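Local coordinates for DNA ligase (Archaeoglobus fulgidus, PDB 3GDE), which probably seals nicks in double-stranded DNA during replication, recombination and repair, using ATP and a magnesium cofactor, at residues T189-V203 / L215-R227. Numbering follows the deposited sequence.
Sequences TVERAYMITNDLGRV and LRKMKIEIHIPVR
Asn198 and Arg227 are joined where the C-terminal part of helix 187-197 meets the loop that follows helix 200-216. The backbone bond Arg227 N to Met195 O (2.7 Å) is nearly straight. Beside it the Asn198 amide works both ways: ND2 donates to Pro225 O at 2.7 Å, reaching it from above the carbonyl plane, while OD1 takes a weak bond from Arg227 NE. An alanine here, lacking the amide, would probably leave Pro225 O without its side-chain donor and the Arg227 guanidinium freer to turn. Met195 SD lies over one face of that guanidinium, and Arg227 NH2 comes within 3.3 Å of Tyr194 CE2, ring and guanidinium planes almost perpendicular; the Tyr194 hydroxyl itself bonds Glu172.

Helices 187-197 and 200-216 follow each other through a tight turn, Asp199 as N-cap of the second, and probably belong to the all-helical DNA-binding domain; 217-227 then leads toward the adenylation domain, where Arg227 lies near Arg272, a predicted ATP-binding residue.

Apolar packing lines both the helix pair and the loop beside it. Leu215 is a knob among Thr189, Val190, Ala193 and Val203, its CD2 3.8 Å from Val203 CG1. Ile196 pushes CD1 against the loop backbone, 3.3 Å from Met218 O, with CG2 against Ile220 CG1. The bend at chi3 (81°) carries Met218 CE over the Arg202 guanidinium and tightly against Thr197 CG2 (3.5 Å).

A long salt bridge joins Glu221 OE1 to the guanidinium edge of Arg202, NH1 to OE1 3.8 Å. One water accepts from Glu221 N and lies within hydrogen-bonding distance of Ile196 O and Ile224 O; a second lies between Ile196 O and Lys219 O.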
ATOM      1  N   THR A 189     -10.431  -8.978 -16.436  1.00 32.68           N
ATOM      2  CA  THR A 189     -10.948  -7.655 -16.739  1.00 31.88           C
ATOM      3  C   THR A 189     -11.413  -6.890 -15.495  1.00 31.26           C
ATOM      4  O   THR A 189     -11.443  -5.673 -15.524  1.00 31.38           O
ATOM      5  CB  THR A 189     -11.932  -7.643 -17.955  1.00 32.18           C
ATOM      6  OG1 THR A 189     -13.114  -6.874 -17.679  1.00 32.50           O
ATOM      7  CG2 THR A 189     -12.298  -9.028 -18.344  1.00 31.60           C
ATOM      8  N   VAL A 190     -11.729  -7.595 -14.405  1.00 30.73           N
ATOM      9  CA  VAL A 190     -11.974  -6.937 -13.102  1.00 30.09           C
ATOM     10  C   VAL A 190     -10.641  -6.380 -12.596  1.00 30.26           C
ATOM     11  O   VAL A 190     -10.536  -5.208 -12.212  1.00 29.77           O
ATOM     12  CB  VAL A 190     -12.595  -7.910 -12.037  1.00 30.02           C
ATOM     13  CG1 VAL A 190     -12.540  -7.298 -10.626  1.00 27.94           C
ATOM     14  CG2 VAL A 190     -14.036  -8.274 -12.406  1.00 29.34           C
ATOM     15  N   GLU A 191      -9.634  -7.252 -12.612  1.00 30.24           N
ATOM     16  CA  GLU A 191      -8.253  -6.903 -12.344  1.00 31.11           C
ATOM     17  C   GLU A 191      -7.799  -5.682 -13.139  1.00 30.47           C
ATOM     18  O   GLU A 191      -7.325  -4.715 -12.553  1.00 30.60           O
ATOM     19  CB  GLU A 191      -7.357  -8.084 -12.697  1.00 31.56           C
ATOM     20  CG  GLU A 191      -5.885  -7.767 -12.633  1.00 34.56           C
ATOM     21  CD  GLU A 191      -5.262  -8.300 -11.394  1.00 38.61           C
ATOM     22  OE1 GLU A 191      -4.604  -9.364 -11.487  1.00 40.35           O
ATOM     23  OE2 GLU A 191      -5.446  -7.670 -10.325  1.00 41.96           O
ATOM     24  N   ARG A 192      -7.939  -5.742 -14.464  1.00 29.98           N
ATOM     25  CA  ARG A 192      -7.525  -4.641 -15.349  1.00 29.71           C
ATOM     26  C   ARG A 192      -8.174  -3.310 -15.008  1.00 28.31           C
ATOM     27  O   ARG A 192      -7.508  -2.284 -15.012  1.00 27.70           O
ATOM     28  CB  ARG A 192      -7.782  -4.986 -16.819  1.00 30.16           C
ATOM     29  CG  ARG A 192      -6.584  -5.552 -17.535  1.00 33.53           C
ATOM     30  CD  ARG A 192      -6.876  -5.778 -19.015  1.00 39.50           C
ATOM     31  NE  ARG A 192      -7.341  -7.146 -19.266  1.00 43.40           N
ATOM     32  CZ  ARG A 192      -8.547  -7.465 -19.728  1.00 45.67           C
ATOM     33  NH1 ARG A 192      -9.432  -6.515 -20.019  1.00 46.56           N
ATOM     34  NH2 ARG A 192      -8.866  -8.746 -19.912  1.00 46.84           N
ATOM     35  N   ALA A 193      -9.473  -3.341 -14.721  1.00 27.80           N
ATOM     36  CA  ALA A 193     -10.235  -2.154 -14.320  1.00 27.25           C
ATOM     37  C   ALA A 193      -9.773  -1.581 -12.967  1.00 27.15           C
ATOM     38  O   ALA A 193      -9.746  -0.359 -12.762  1.00 26.73           O
ATOM     39  CB  ALA A 193     -11.725  -2.482 -14.274  1.00 27.23           C
ATOM     40  N   TYR A 194      -9.419  -2.477 -12.052  1.00 26.89           N
ATOM     41  CA  TYR A 194      -8.848  -2.098 -10.770  1.00 27.40           C
ATOM     42  C   TYR A 194      -7.509  -1.372 -10.919  1.00 26.97           C
ATOM     43  O   TYR A 194      -7.236  -0.397 -10.204  1.00 26.45           O
ATOM     44  CB  TYR A 194      -8.672  -3.329  -9.878  1.00 28.16           C
ATOM     45  CG  TYR A 194      -8.206  -3.027  -8.472  1.00 29.47           C
ATOM     46  CD1 TYR A 194      -8.742  -1.963  -7.741  1.00 29.58           C
ATOM     47  CD2 TYR A 194      -7.258  -3.833  -7.857  1.00 31.85           C
ATOM     48  CE1 TYR A 194      -8.334  -1.702  -6.438  1.00 31.07           C
ATOM     49  CE2 TYR A 194      -6.842  -3.588  -6.561  1.00 33.10           C
ATOM     50  CZ  TYR A 194      -7.383  -2.520  -5.853  1.00 31.91           C
ATOM     51  OH  TYR A 194      -6.958  -2.284  -4.562  1.00 32.08           O
ATOM     52  N   MET A 195      -6.684  -1.851 -11.846  1.00 26.60           N
ATOM     53  CA  MET A 195      -5.363  -1.264 -12.071  1.00 26.62           C
ATOM     54  C   MET A 195      -5.417   0.184 -12.599  1.00 26.53           C
ATOM     55  O   MET A 195      -4.483   0.957 -12.380  1.00 26.75           O
ATOM     56  CB  MET A 195      -4.511  -2.164 -12.976  1.00 26.74           C
ATOM     57  CG  MET A 195      -4.205  -3.562 -12.412  1.00 26.95           C
ATOM     58  SD  MET A 195      -3.433  -3.579 -10.773  1.00 27.91           S
ATOM     59  CE  MET A 195      -3.482  -5.319 -10.378  1.00 29.51           C
ATOM     60  N   ILE A 196      -6.502   0.562 -13.272  1.00 26.42           N
ATOM     61  CA  ILE A 196      -6.613   1.938 -13.781  1.00 26.88           C
ATOM     62  C   ILE A 196      -7.516   2.865 -12.953  1.00 26.68           C
ATOM     63  O   ILE A 196      -7.546   4.070 -13.199  1.00 26.62           O
ATOM     64  CB  ILE A 196      -7.016   2.017 -15.279  1.00 27.12           C
ATOM     65  CG1 ILE A 196      -8.417   1.457 -15.502  1.00 28.26           C
ATOM     66  CG2 ILE A 196      -5.967   1.346 -16.180  1.00 27.72           C
ATOM     67  CD1 ILE A 196      -9.094   2.024 -16.724  1.00 29.50           C
ATOM     68  N   THR A 197      -8.242   2.309 -11.982  1.00 26.71           N
ATOM     69  CA  THR A 197      -9.113   3.116 -11.106  1.00 26.47           C
ATOM     70  C   THR A 197      -8.632   3.131  -9.672  1.00 26.62           C
ATOM     71  O   THR A 197      -8.870   4.102  -8.956  1.00 27.11           O
ATOM     72  CB  THR A 197     -10.583   2.630 -11.098  1.00 26.42           C
ATOM     73  OG1 THR A 197     -10.647   1.289 -10.599  1.00 24.76           O
ATOM     74  CG2 THR A 197     -11.187   2.696 -12.491  1.00 25.95           C
ATOM     75  N   ASN A 198      -7.980   2.042  -9.258  1.00 26.83           N
ATOM     76  CA  ASN A 198      -7.528   1.839  -7.877  1.00 26.79           C
ATOM     77  C   ASN A 198      -8.616   2.033  -6.803  1.00 27.06           C
ATOM     78  O   ASN A 198      -8.355   2.509  -5.681  1.00 26.83           O
ATOM     79  CB  ASN A 198      -6.271   2.676  -7.606  1.00 26.89           C
ATOM     80  CG  ASN A 198      -5.049   2.105  -8.293  1.00 26.43           C
ATOM     81  OD1 ASN A 198      -4.462   1.133  -7.815  1.00 27.01           O
ATOM     82  ND2 ASN A 198      -4.678   2.681  -9.434  1.00 24.42           N
ATOM     83  N   ASP A 199      -9.835   1.639  -7.167  1.00 27.19           N
ATOM     84  CA  ASP A 199     -10.968   1.616  -6.263  1.00 27.62           C
ATOM     85  C   ASP A 199     -11.823   0.396  -6.601  1.00 27.55           C
ATOM     86  O   ASP A 199     -12.593   0.425  -7.566  1.00 27.44           O
ATOM     87  CB  ASP A 199     -11.783   2.911  -6.407  1.00 28.17           C
ATOM     88  CG  ASP A 199     -12.874   3.054  -5.343  1.00 29.13           C
ATOM     89  OD1 ASP A 199     -13.311   2.041  -4.745  1.00 30.37           O
ATOM     90  OD2 ASP A 199     -13.307   4.197  -5.110  1.00 30.40           O
ATOM     91  N   LEU A 200     -11.683  -0.669  -5.806  1.00 27.54           N
ATOM     92  CA  LEU A 200     -12.435  -1.907  -6.012  1.00 27.31           C
ATOM     93  C   LEU A 200     -13.930  -1.739  -5.832  1.00 26.83           C
ATOM     94  O   LEU A 200     -14.717  -2.469  -6.432  1.00 26.70           O
ATOM     95  CB  LEU A 200     -11.934  -3.026  -5.089  1.00 27.38           C
ATOM     96  CG  LEU A 200     -11.151  -4.171  -5.727  1.00 28.51           C
ATOM     97  CD1 LEU A 200     -11.091  -5.360  -4.774  1.00 28.14           C
ATOM     98  CD2 LEU A 200     -11.736  -4.606  -7.084  1.00 27.02           C
ATOM     99  N   GLY A 201     -14.317  -0.791  -4.985  1.00 26.76           N
ATOM    100  CA  GLY A 201     -15.721  -0.448  -4.789  1.00 26.83           C
ATOM    101  C   GLY A 201     -16.346   0.099  -6.057  1.00 26.79           C
ATOM    102  O   GLY A 201     -17.404  -0.369  -6.482  1.00 26.54           O
ATOM    103  N   ARG A 202     -15.677   1.088  -6.657  1.00 27.02           N
ATOM    104  CA  ARG A 202     -16.061   1.639  -7.952  1.00 27.22           C
ATOM    105  C   ARG A 202     -16.171   0.535  -9.007  1.00 26.67           C
ATOM    106  O   ARG A 202     -17.127   0.496  -9.776  1.00 26.94           O
ATOM    107  CB  ARG A 202     -15.033   2.682  -8.405  1.00 27.74           C
ATOM    108  CG  ARG A 202     -15.623   3.881  -9.130  1.00 30.26           C
ATOM    109  CD  ARG A 202     -15.258   3.977 -10.602  1.00 33.31           C
ATOM    110  NE  ARG A 202     -14.007   4.698 -10.778  1.00 34.98           N
ATOM    111  CZ  ARG A 202     -13.684   5.467 -11.818  1.00 35.25           C
ATOM    112  NH1 ARG A 202     -14.530   5.659 -12.828  1.00 34.48           N
ATOM    113  NH2 ARG A 202     -12.488   6.056 -11.837  1.00 34.30           N
ATOM    114  N   VAL A 203     -15.176  -0.343  -9.043  1.00 25.89           N
ATOM    115  CA  VAL A 203     -15.159  -1.471  -9.974  1.00 25.87           C
ATOM    116  C   VAL A 203     -16.369  -2.409  -9.775  1.00 26.25           C
ATOM    117  O   VAL A 203     -17.000  -2.822 -10.754  1.00 26.94           O
ATOM    118  CB  VAL A 203     -13.796  -2.242  -9.907  1.00 25.67           C
ATOM    119  CG1 VAL A 203     -13.861  -3.576 -10.636  1.00 24.87           C
ATOM    120  CG2 VAL A 203     -12.679  -1.393 -10.500  1.00 24.54           C
ATOM    121  N   LEU A 215     -16.939  -2.826 -17.766  1.00 38.30           N
ATOM    122  CA  LEU A 215     -15.594  -2.862 -17.197  1.00 38.44           C
ATOM    123  C   LEU A 215     -14.497  -2.677 -18.253  1.00 38.83           C
ATOM    124  O   LEU A 215     -13.491  -2.024 -17.989  1.00 38.63           O
ATOM    125  CB  LEU A 215     -15.367  -4.156 -16.418  1.00 37.92           C
ATOM    126  CG  LEU A 215     -16.102  -4.357 -15.093  1.00 37.04           C
ATOM    127  CD1 LEU A 215     -15.890  -5.788 -14.630  1.00 34.57           C
ATOM    128  CD2 LEU A 215     -15.640  -3.358 -14.031  1.00 34.24           C
ATOM    129  N   ARG A 216     -14.697  -3.259 -19.437  1.00 39.62           N
ATOM    130  CA  ARG A 216     -13.754  -3.114 -20.550  1.00 40.39           C
ATOM    131  C   ARG A 216     -13.693  -1.676 -21.027  1.00 40.28           C
ATOM    132  O   ARG A 216     -12.650  -1.215 -21.465  1.00 40.72           O
ATOM    133  CB  ARG A 216     -14.151  -4.004 -21.725  1.00 40.65           C
ATOM    134  CG  ARG A 216     -13.846  -5.473 -21.556  1.00 42.60           C
ATOM    135  CD  ARG A 216     -14.523  -6.246 -22.681  1.00 47.27           C
ATOM    136  NE  ARG A 216     -14.288  -7.686 -22.603  1.00 50.91           N
ATOM    137  CZ  ARG A 216     -13.367  -8.344 -23.308  1.00 53.83           C
ATOM    138  NH1 ARG A 216     -12.569  -7.703 -24.162  1.00 54.46           N
ATOM    139  NH2 ARG A 216     -13.242  -9.658 -23.159  1.00 55.65           N
ATOM    140  N   LYS A 217     -14.821  -0.982 -20.915  1.00 40.55           N
ATOM    141  CA  LYS A 217     -14.995   0.394 -21.374  1.00 41.03           C
ATOM    142  C   LYS A 217     -14.370   1.442 -20.448  1.00 40.57           C
ATOM    143  O   LYS A 217     -14.302   2.623 -20.805  1.00 40.64           O
ATOM    144  CB  LYS A 217     -16.492   0.685 -21.513  1.00 40.88           C
ATOM    145  CG  LYS A 217     -16.877   1.574 -22.690  1.00 42.46           C
ATOM    146  CD  LYS A 217     -18.397   1.811 -22.739  1.00 42.72           C
ATOM    147  CE  LYS A 217     -19.170   0.526 -23.049  1.00 45.43           C
ATOM    148  NZ  LYS A 217     -20.646   0.729 -22.925  1.00 46.32           N
ATOM    149  N   MET A 218     -13.939   1.029 -19.258  1.00 40.17           N
ATOM    150  CA  MET A 218     -13.303   1.963 -18.320  1.00 40.00           C
ATOM    151  C   MET A 218     -11.935   2.438 -18.828  1.00 39.52           C
ATOM    152  O   MET A 218     -11.132   1.652 -19.345  1.00 39.64           O
ATOM    153  CB  MET A 218     -13.194   1.364 -16.915  1.00 39.88           C
ATOM    154  CG  MET A 218     -14.539   1.029 -16.289  1.00 39.99           C
ATOM    155  SD  MET A 218     -14.461   0.548 -14.559  1.00 40.67           S
ATOM    156  CE  MET A 218     -14.380   2.151 -13.763  1.00 41.18           C
ATOM    157  N   LYS A 219     -11.692   3.737 -18.694  1.00 39.15           N
ATOM    158  CA  LYS A 219     -10.461   4.355 -19.183  1.00 38.72           C
ATOM    159  C   LYS A 219      -9.713   5.080 -18.069  1.00 38.07           C
ATOM    160  O   LYS A 219     -10.288   5.397 -17.018  1.00 37.81           O
ATOM    161  CB  LYS A 219     -10.758   5.355 -20.311  1.00 38.77           C
ATOM    162  CG  LYS A 219     -11.352   4.771 -21.563  1.00 39.85           C
ATOM    163  CD  LYS A 219     -11.906   5.892 -22.427  1.00 43.02           C
ATOM    164  CE  LYS A 219     -12.738   5.351 -23.590  1.00 44.54           C
ATOM    165  NZ  LYS A 219     -13.445   6.468 -24.294  1.00 45.29           N
ATOM    166  N   ILE A 220      -8.429   5.332 -18.315  1.00 37.54           N
ATOM    167  CA  ILE A 220      -7.623   6.206 -17.473  1.00 37.15           C
ATOM    168  C   ILE A 220      -8.198   7.618 -17.555  1.00 37.12           C
ATOM    169  O   ILE A 220      -8.480   8.116 -18.640  1.00 36.44           O
ATOM    170  CB  ILE A 220      -6.134   6.231 -17.936  1.00 37.20           C
ATOM    171  CG1 ILE A 220      -5.515   4.831 -17.857  1.00 36.84           C
ATOM    172  CG2 ILE A 220      -5.330   7.250 -17.131  1.00 36.51           C
ATOM    173  CD1 ILE A 220      -4.209   4.675 -18.612  1.00 36.94           C
ATOM    174  N   GLU A 221      -8.389   8.242 -16.399  1.00 37.33           N
ATOM    175  CA  GLU A 221      -8.726   9.650 -16.346  1.00 38.05           C
ATOM    176  C   GLU A 221      -7.716  10.402 -15.487  1.00 37.37           C
ATOM    177  O   GLU A 221      -7.221   9.873 -14.479  1.00 37.45           O
ATOM    178  CB  GLU A 221     -10.188   9.884 -15.905  1.00 37.82           C
ATOM    179  CG  GLU A 221     -10.640   9.166 -14.654  1.00 39.46           C
ATOM    180  CD  GLU A 221     -12.171   9.132 -14.504  1.00 40.26           C
ATOM    181  OE1 GLU A 221     -12.819   8.230 -15.093  1.00 42.25           O
ATOM    182  OE2 GLU A 221     -12.723  10.002 -13.784  1.00 42.64           O
ATOM    183  N   ILE A 222      -7.398  11.627 -15.907  1.00 36.80           N
ATOM    184  CA  ILE A 222      -6.400  12.443 -15.226  1.00 36.27           C
ATOM    185  C   ILE A 222      -6.799  12.720 -13.775  1.00 35.81           C
ATOM    186  O   ILE A 222      -7.960  13.047 -13.478  1.00 35.39           O
ATOM    187  CB  ILE A 222      -6.088  13.765 -15.978  1.00 36.38           C
ATOM    188  CG1 ILE A 222      -5.559  13.471 -17.380  1.00 36.99           C
ATOM    189  CG2 ILE A 222      -5.037  14.581 -15.219  1.00 36.74           C
ATOM    190  CD1 ILE A 222      -5.198  14.713 -18.196  1.00 36.57           C
ATOM    191  N   HIS A 223      -5.812  12.559 -12.894  1.00 34.89           N
ATOM    192  CA  HIS A 223      -5.937  12.734 -11.447  1.00 34.28           C
ATOM    193  C   HIS A 223      -6.464  11.479 -10.732  1.00 33.46           C
ATOM    194  O   HIS A 223      -6.537  11.444  -9.504  1.00 33.34           O
ATOM    195  CB  HIS A 223      -6.691  14.030 -11.072  1.00 34.46           C
ATOM    196  CG  HIS A 223      -6.077  15.270 -11.659  1.00 36.28           C
ATOM    197  ND1 HIS A 223      -6.719  16.053 -12.595  1.00 37.60           N
ATOM    198  CD2 HIS A 223      -4.861  15.838 -11.469  1.00 36.67           C
ATOM    199  CE1 HIS A 223      -5.933  17.056 -12.945  1.00 38.28           C
ATOM    200  NE2 HIS A 223      -4.801  16.951 -12.273  1.00 38.13           N
ATOM    201  N   ILE A 224      -6.793  10.445 -11.501  1.00 32.39           N
ATOM    202  CA  ILE A 224      -7.026   9.124 -10.918  1.00 31.69           C
ATOM    203  C   ILE A 224      -5.835   8.216 -11.230  1.00 30.47           C
ATOM    204  O   ILE A 224      -5.564   7.913 -12.396  1.00 30.40           O
ATOM    205  CB  ILE A 224      -8.398   8.510 -11.331  1.00 32.11           C
ATOM    206  CG1 ILE A 224      -9.527   9.310 -10.668  1.00 32.75           C
ATOM    207  CG2 ILE A 224      -8.485   7.029 -10.923  1.00 32.10           C
ATOM    208  CD1 ILE A 224     -10.896   9.046 -11.219  1.00 34.89           C
ATOM    209  N   PRO A 225      -5.115   7.792 -10.176  1.00 29.46           N
ATOM    210  CA  PRO A 225      -3.852   7.087 -10.350  1.00 28.58           C
ATOM    211  C   PRO A 225      -4.041   5.724 -10.970  1.00 27.62           C
ATOM    212  O   PRO A 225      -5.029   5.036 -10.702  1.00 26.89           O
ATOM    213  CB  PRO A 225      -3.325   6.945  -8.917  1.00 28.72           C
ATOM    214  CG  PRO A 225      -4.557   6.963  -8.078  1.00 29.31           C
ATOM    215  CD  PRO A 225      -5.462   7.943  -8.752  1.00 29.35           C
ATOM    216  N   VAL A 226      -3.087   5.358 -11.810  1.00 27.08           N
ATOM    217  CA  VAL A 226      -3.037   4.028 -12.370  1.00 26.54           C
ATOM    218  C   VAL A 226      -1.854   3.254 -11.787  1.00 26.52           C
ATOM    219  O   VAL A 226      -0.785   3.820 -11.512  1.00 26.53           O
ATOM    220  CB  VAL A 226      -3.174   4.019 -13.938  1.00 26.96           C
ATOM    221  CG1 VAL A 226      -3.341   5.434 -14.515  1.00 26.12           C
ATOM    222  CG2 VAL A 226      -2.072   3.202 -14.640  1.00 26.72           C
ATOM    223  N   ARG A 227      -2.081   1.969 -11.538  1.00 26.04           N
ATOM    224  CA  ARG A 227      -1.064   1.114 -10.957  1.00 26.10           C
ATOM    225  C   ARG A 227       0.123   1.060 -11.902  1.00 25.52           C
ATOM    226  O   ARG A 227      -0.036   0.782 -13.092  1.00 25.23           O
ATOM    227  CB  ARG A 227      -1.618  -0.281 -10.722  1.00 26.34           C
ATOM    228  CG  ARG A 227      -1.081  -0.927  -9.488  1.00 28.40           C
ATOM    229  CD  ARG A 227      -1.669  -0.297  -8.246  1.00 33.76           C
ATOM    230  NE  ARG A 227      -2.762  -1.089  -7.689  1.00 36.32           N
ATOM    231  CZ  ARG A 227      -2.588  -2.161  -6.924  1.00 38.08           C
ATOM    232  NH1 ARG A 227      -1.366  -2.586  -6.632  1.00 40.05           N
ATOM    233  NH2 ARG A 227      -3.636  -2.821  -6.462  1.00 40.81           N
TER
HETATM  234  O   HOH W   1      -7.255   6.458 -14.143  1.00 27.33           O
HETATM  235  O   HOH W   2     -10.161   5.808 -14.106  1.00 37.95           O